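Local coordinates for CalsepRRP (Calystegia sepium, PDB 1JY5), which belongs to the RNase T2 family but probably lacks ribonuclease activity, and is thought to serve as a storage protein, at residues E4-E18 and K171-K184. Residues are numbered along the deposited sequence; the frame is centred on the assembly and turned at random.
Sequences EFDYFTLALTWSGTE and KSDAVEQVQICFDK
The ammonium nitrogen NZ of Lys-184 is gripped by two successive carbonyls, Asp-6 O at 2.8 Å and Phe-5 O at 3.1 Å from it. It meets Phe-5 O in the carbonyl plane, on a lone pair, but lies tilted from the plane of Asp-6 O. Bends at chi3 and chi4 (-75° and -76°) curl the lysine tail back toward these oxygens, while CD lies over one face of the Phe-5 ring, offset toward the rim, and CG packs against CE1. With an alanine here, Phe-5 O and Asp-6 O would probably lose this shared donor and the Phe-5 ring the methylene packed on its face. Beyond this clasp, strands 7-14 and 174-182 run antiparallel, and their backbones exchange seven hydrogen bonds, from Phe-8 N to Phe-182 O (2.7 Å) as far as Trp-14 N to Glu-176 O (2.9 Å). On one face of the sheet Leu-10 lies beside Phe-182 and points the same way, its CB meeting the ring edge at CE1 (3.8 Å). On the other, Cys-181 SG, in disulfide linkage with Cys-191, sits obliquely to the Tyr-7 ring, 3.7 Å from CE1. Past the end of strand 7-14, Thr-17 OG1 donates to Val-175 O (2.6 Å) from above the carbonyl plane, and its CG2 rests against Lys-171 CB. Here the nearly coplanar carboxylates of Glu-18 and Glu-176 crowd together, OE1 of the former 3.0 Å from OE2 of the latter, which may raise the proton affinity of one. Strand 40-48 flanks 7-14 on its other side, making this ladder part of the central antiparallel sheet of the RNase T2 alpha+beta fold.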
# COMPACT_ATOMS: atom_id res chain seq x y z
N GLU A 4 -6.72 15.72 14.28
CA GLU A 4 -6.57 15.54 12.83
C GLU A 4 -5.25 14.80 12.63
O GLU A 4 -4.29 15.02 13.38
CB GLU A 4 -6.51 16.89 12.11
CG GLU A 4 -6.70 16.79 10.59
CD GLU A 4 -6.40 18.09 9.86
OE1 GLU A 4 -6.32 19.14 10.53
OE2 GLU A 4 -6.26 18.07 8.62
N PHE A 5 -5.20 13.92 11.64
CA PHE A 5 -3.99 13.16 11.36
C PHE A 5 -2.84 14.08 10.97
O PHE A 5 -3.05 15.21 10.52
CB PHE A 5 -4.26 12.13 10.26
CG PHE A 5 -4.46 12.72 8.89
CD1 PHE A 5 -3.43 12.73 7.96
CD2 PHE A 5 -5.69 13.25 8.52
CE1 PHE A 5 -3.62 13.25 6.68
CE2 PHE A 5 -5.90 13.77 7.25
CZ PHE A 5 -4.86 13.77 6.32
N ASP A 6 -1.61 13.60 11.13
CA ASP A 6 -0.43 14.41 10.83
C ASP A 6 0.11 14.24 9.42
O ASP A 6 0.45 15.23 8.76
CB ASP A 6 0.67 14.07 11.84
CG ASP A 6 0.29 14.44 13.25
OD1 ASP A 6 0.58 13.65 14.18
OD2 ASP A 6 -0.29 15.53 13.44
N TYR A 7 0.19 13.00 8.95
CA TYR A 7 0.71 12.75 7.62
C TYR A 7 0.07 11.50 7.02
O TYR A 7 -0.62 10.75 7.70
CB TYR A 7 2.23 12.57 7.68
CG TYR A 7 2.66 11.32 8.41
CD1 TYR A 7 2.84 10.11 7.72
CD2 TYR A 7 2.81 11.31 9.80
CE1 TYR A 7 3.14 8.93 8.40
CE2 TYR A 7 3.11 10.13 10.49
CZ TYR A 7 3.27 8.95 9.79
OH TYR A 7 3.52 7.78 10.47
N PHE A 8 0.32 11.31 5.73
CA PHE A 8 -0.20 10.17 4.98
C PHE A 8 0.87 9.10 4.77
O PHE A 8 2.03 9.42 4.46
CB PHE A 8 -0.66 10.63 3.59
CG PHE A 8 -2.03 11.23 3.54
CD1 PHE A 8 -2.22 12.52 3.06
CD2 PHE A 8 -3.14 10.47 3.89
CE1 PHE A 8 -3.51 13.04 2.91
CE2 PHE A 8 -4.43 10.98 3.74
CZ PHE A 8 -4.61 12.26 3.25
N THR A 9 0.50 7.84 4.95
CA THR A 9 1.43 6.75 4.67
C THR A 9 0.82 6.00 3.49
O THR A 9 -0.32 5.54 3.56
CB THR A 9 1.59 5.75 5.85
OG1 THR A 9 2.43 6.32 6.86
CG2 THR A 9 2.22 4.43 5.37
N LEU A 10 1.56 5.90 2.38
CA LEU A 10 1.06 5.13 1.24
C LEU A 10 1.77 3.78 1.40
O LEU A 10 2.98 3.69 1.25
CB LEU A 10 1.44 5.76 -0.11
CG LEU A 10 1.13 4.93 -1.37
CD1 LEU A 10 -0.36 4.69 -1.47
CD2 LEU A 10 1.63 5.62 -2.64
N ALA A 11 1.01 2.74 1.73
CA ALA A 11 1.59 1.42 1.89
C ALA A 11 1.33 0.62 0.62
O ALA A 11 0.23 0.63 0.08
CB ALA A 11 0.97 0.71 3.10
N LEU A 12 2.38 -0.05 0.15
CA LEU A 12 2.30 -0.84 -1.07
C LEU A 12 2.66 -2.30 -0.77
O LEU A 12 3.56 -2.57 0.03
CB LEU A 12 3.26 -0.27 -2.12
CG LEU A 12 3.08 1.22 -2.44
CD1 LEU A 12 4.17 1.69 -3.38
CD2 LEU A 12 1.70 1.45 -3.05
N THR A 13 1.97 -3.22 -1.42
CA THR A 13 2.21 -4.64 -1.20
C THR A 13 2.91 -5.28 -2.39
O THR A 13 2.54 -5.04 -3.54
CB THR A 13 0.88 -5.38 -0.98
OG1 THR A 13 0.16 -4.78 0.10
CG2 THR A 13 1.12 -6.85 -0.68
N TRP A 14 3.93 -6.09 -2.12
CA TRP A 14 4.63 -6.78 -3.20
C TRP A 14 3.79 -8.03 -3.47
O TRP A 14 3.75 -8.95 -2.66
CB TRP A 14 6.05 -7.15 -2.78
CG TRP A 14 6.82 -7.83 -3.88
CD1 TRP A 14 7.08 -9.17 -4.00
CD2 TRP A 14 7.39 -7.21 -5.04
NE1 TRP A 14 7.77 -9.42 -5.16
CE2 TRP A 14 7.98 -8.24 -5.82
CE3 TRP A 14 7.47 -5.89 -5.50
CZ2 TRP A 14 8.63 -7.98 -7.03
CZ3 TRP A 14 8.11 -5.63 -6.70
CH2 TRP A 14 8.68 -6.68 -7.46
N SER A 15 3.11 -8.04 -4.62
CA SER A 15 2.23 -9.14 -4.98
C SER A 15 2.86 -10.52 -4.92
O SER A 15 2.21 -11.50 -4.52
CB SER A 15 1.64 -8.91 -6.38
OG SER A 15 2.63 -9.09 -7.39
N GLY A 16 4.13 -10.61 -5.30
CA GLY A 16 4.82 -11.89 -5.29
C GLY A 16 4.96 -12.50 -3.91
O GLY A 16 4.91 -13.72 -3.75
N THR A 17 5.12 -11.66 -2.90
CA THR A 17 5.28 -12.15 -1.53
C THR A 17 3.95 -12.54 -0.91
O THR A 17 3.88 -13.30 0.06
CB THR A 17 5.97 -11.09 -0.67
OG1 THR A 17 7.26 -10.81 -1.22
CG2 THR A 17 6.14 -11.57 0.76
N GLU A 18 2.87 -12.01 -1.48
CA GLU A 18 1.53 -12.29 -0.98
C GLU A 18 0.98 -13.57 -1.60
O GLU A 18 -0.01 -14.13 -1.13
CB GLU A 18 0.62 -11.11 -1.31
CG GLU A 18 -0.27 -10.65 -0.17
CD GLU A 18 0.51 -10.38 1.10
OE1 GLU A 18 1.51 -9.65 1.06
OE2 GLU A 18 0.11 -10.91 2.16
N LYS A 171 8.51 -10.47 5.01
CA LYS A 171 7.80 -11.67 5.40
C LYS A 171 8.82 -12.79 5.28
O LYS A 171 9.10 -13.28 4.19
CB LYS A 171 6.62 -11.90 4.45
CG LYS A 171 5.67 -13.01 4.85
CD LYS A 171 4.55 -13.11 3.84
CE LYS A 171 3.54 -14.18 4.20
NZ LYS A 171 2.46 -14.27 3.18
N SER A 172 9.40 -13.16 6.42
CA SER A 172 10.40 -14.22 6.51
C SER A 172 11.74 -13.84 5.89
O SER A 172 12.79 -13.97 6.52
CB SER A 172 9.88 -15.50 5.84
OG SER A 172 10.82 -16.56 5.98
N ASP A 173 11.70 -13.38 4.64
CA ASP A 173 12.91 -12.98 3.93
C ASP A 173 12.60 -12.23 2.64
O ASP A 173 13.49 -11.71 1.98
CB ASP A 173 13.75 -14.21 3.60
CG ASP A 173 15.03 -13.85 2.89
OD1 ASP A 173 15.87 -13.17 3.53
OD2 ASP A 173 15.20 -14.22 1.71
N ALA A 174 11.32 -12.18 2.29
CA ALA A 174 10.88 -11.50 1.08
C ALA A 174 10.23 -10.15 1.40
O ALA A 174 9.52 -10.02 2.39
CB ALA A 174 9.89 -12.38 0.33
N VAL A 175 10.48 -9.16 0.55
CA VAL A 175 9.90 -7.84 0.74
C VAL A 175 8.38 -7.96 0.58
O VAL A 175 7.89 -8.38 -0.47
CB VAL A 175 10.44 -6.83 -0.29
CG1 VAL A 175 9.74 -5.49 -0.14
CG2 VAL A 175 11.95 -6.67 -0.10
N GLU A 176 7.65 -7.59 1.62
CA GLU A 176 6.20 -7.66 1.59
C GLU A 176 5.53 -6.31 1.44
O GLU A 176 4.55 -6.17 0.70
CB GLU A 176 5.67 -8.36 2.84
CG GLU A 176 4.15 -8.36 2.93
CD GLU A 176 3.62 -9.25 4.05
OE1 GLU A 176 4.11 -9.14 5.19
OE2 GLU A 176 2.70 -10.04 3.77
N GLN A 177 6.05 -5.30 2.13
CA GLN A 177 5.44 -3.98 2.08
C GLN A 177 6.44 -2.83 2.08
O GLN A 177 7.47 -2.87 2.76
CB GLN A 177 4.47 -3.84 3.27
CG GLN A 177 3.76 -2.50 3.40
CD GLN A 177 2.72 -2.51 4.51
OE1 GLN A 177 1.68 -3.15 4.39
NE2 GLN A 177 3.01 -1.80 5.59
N VAL A 178 6.14 -1.81 1.28
CA VAL A 178 6.98 -0.61 1.22
C VAL A 178 6.07 0.56 1.58
O VAL A 178 4.96 0.68 1.06
CB VAL A 178 7.59 -0.39 -0.18
CG1 VAL A 178 8.20 1.00 -0.28
CG2 VAL A 178 8.69 -1.44 -0.44
N GLN A 179 6.55 1.42 2.48
CA GLN A 179 5.78 2.58 2.92
C GLN A 179 6.47 3.89 2.55
O GLN A 179 7.64 4.09 2.85
CB GLN A 179 5.58 2.53 4.43
CG GLN A 179 4.71 1.38 4.93
CD GLN A 179 4.75 1.24 6.44
OE1 GLN A 179 5.22 2.13 7.15
NE2 GLN A 179 4.25 0.11 6.94
N ILE A 180 5.72 4.76 1.88
CA ILE A 180 6.18 6.08 1.46
C ILE A 180 5.27 7.09 2.15
O ILE A 180 4.05 6.93 2.12
CB ILE A 180 6.02 6.29 -0.06
CG1 ILE A 180 6.72 5.17 -0.84
CG2 ILE A 180 6.58 7.65 -0.46
CD1 ILE A 180 8.19 5.07 -0.56
N CYS A 181 5.85 8.12 2.75
CA CYS A 181 5.04 9.11 3.46
C CYS A 181 4.84 10.44 2.73
O CYS A 181 5.70 10.88 1.97
CB CYS A 181 5.63 9.32 4.87
SG CYS A 181 5.49 7.76 5.80
N PHE A 182 3.68 11.05 2.95
CA PHE A 182 3.32 12.33 2.33
C PHE A 182 2.70 13.28 3.36
O PHE A 182 2.00 12.84 4.26
CB PHE A 182 2.29 12.14 1.21
CG PHE A 182 2.76 11.29 0.06
CD1 PHE A 182 2.63 9.91 0.11
CD2 PHE A 182 3.33 11.88 -1.06
CE1 PHE A 182 3.07 9.11 -0.95
CE2 PHE A 182 3.78 11.09 -2.13
CZ PHE A 182 3.65 9.70 -2.07
N ASP A 183 2.96 14.59 3.21
CA ASP A 183 2.36 15.56 4.12
C ASP A 183 0.93 15.82 3.64
O ASP A 183 0.50 15.24 2.64
CB ASP A 183 3.20 16.86 4.21
CG ASP A 183 3.25 17.66 2.90
OD1 ASP A 183 4.19 18.48 2.76
OD2 ASP A 183 2.37 17.50 2.03
N LYS A 184 0.20 16.68 4.35
CA LYS A 184 -1.18 16.97 4.00
C LYS A 184 -1.36 17.75 2.70
O LYS A 184 -2.49 18.00 2.27
CB LYS A 184 -1.88 17.67 5.17
CG LYS A 184 -2.25 16.70 6.30
CD LYS A 184 -3.02 17.38 7.44
CE LYS A 184 -2.12 18.22 8.30
NZ LYS A 184 -1.30 17.41 9.23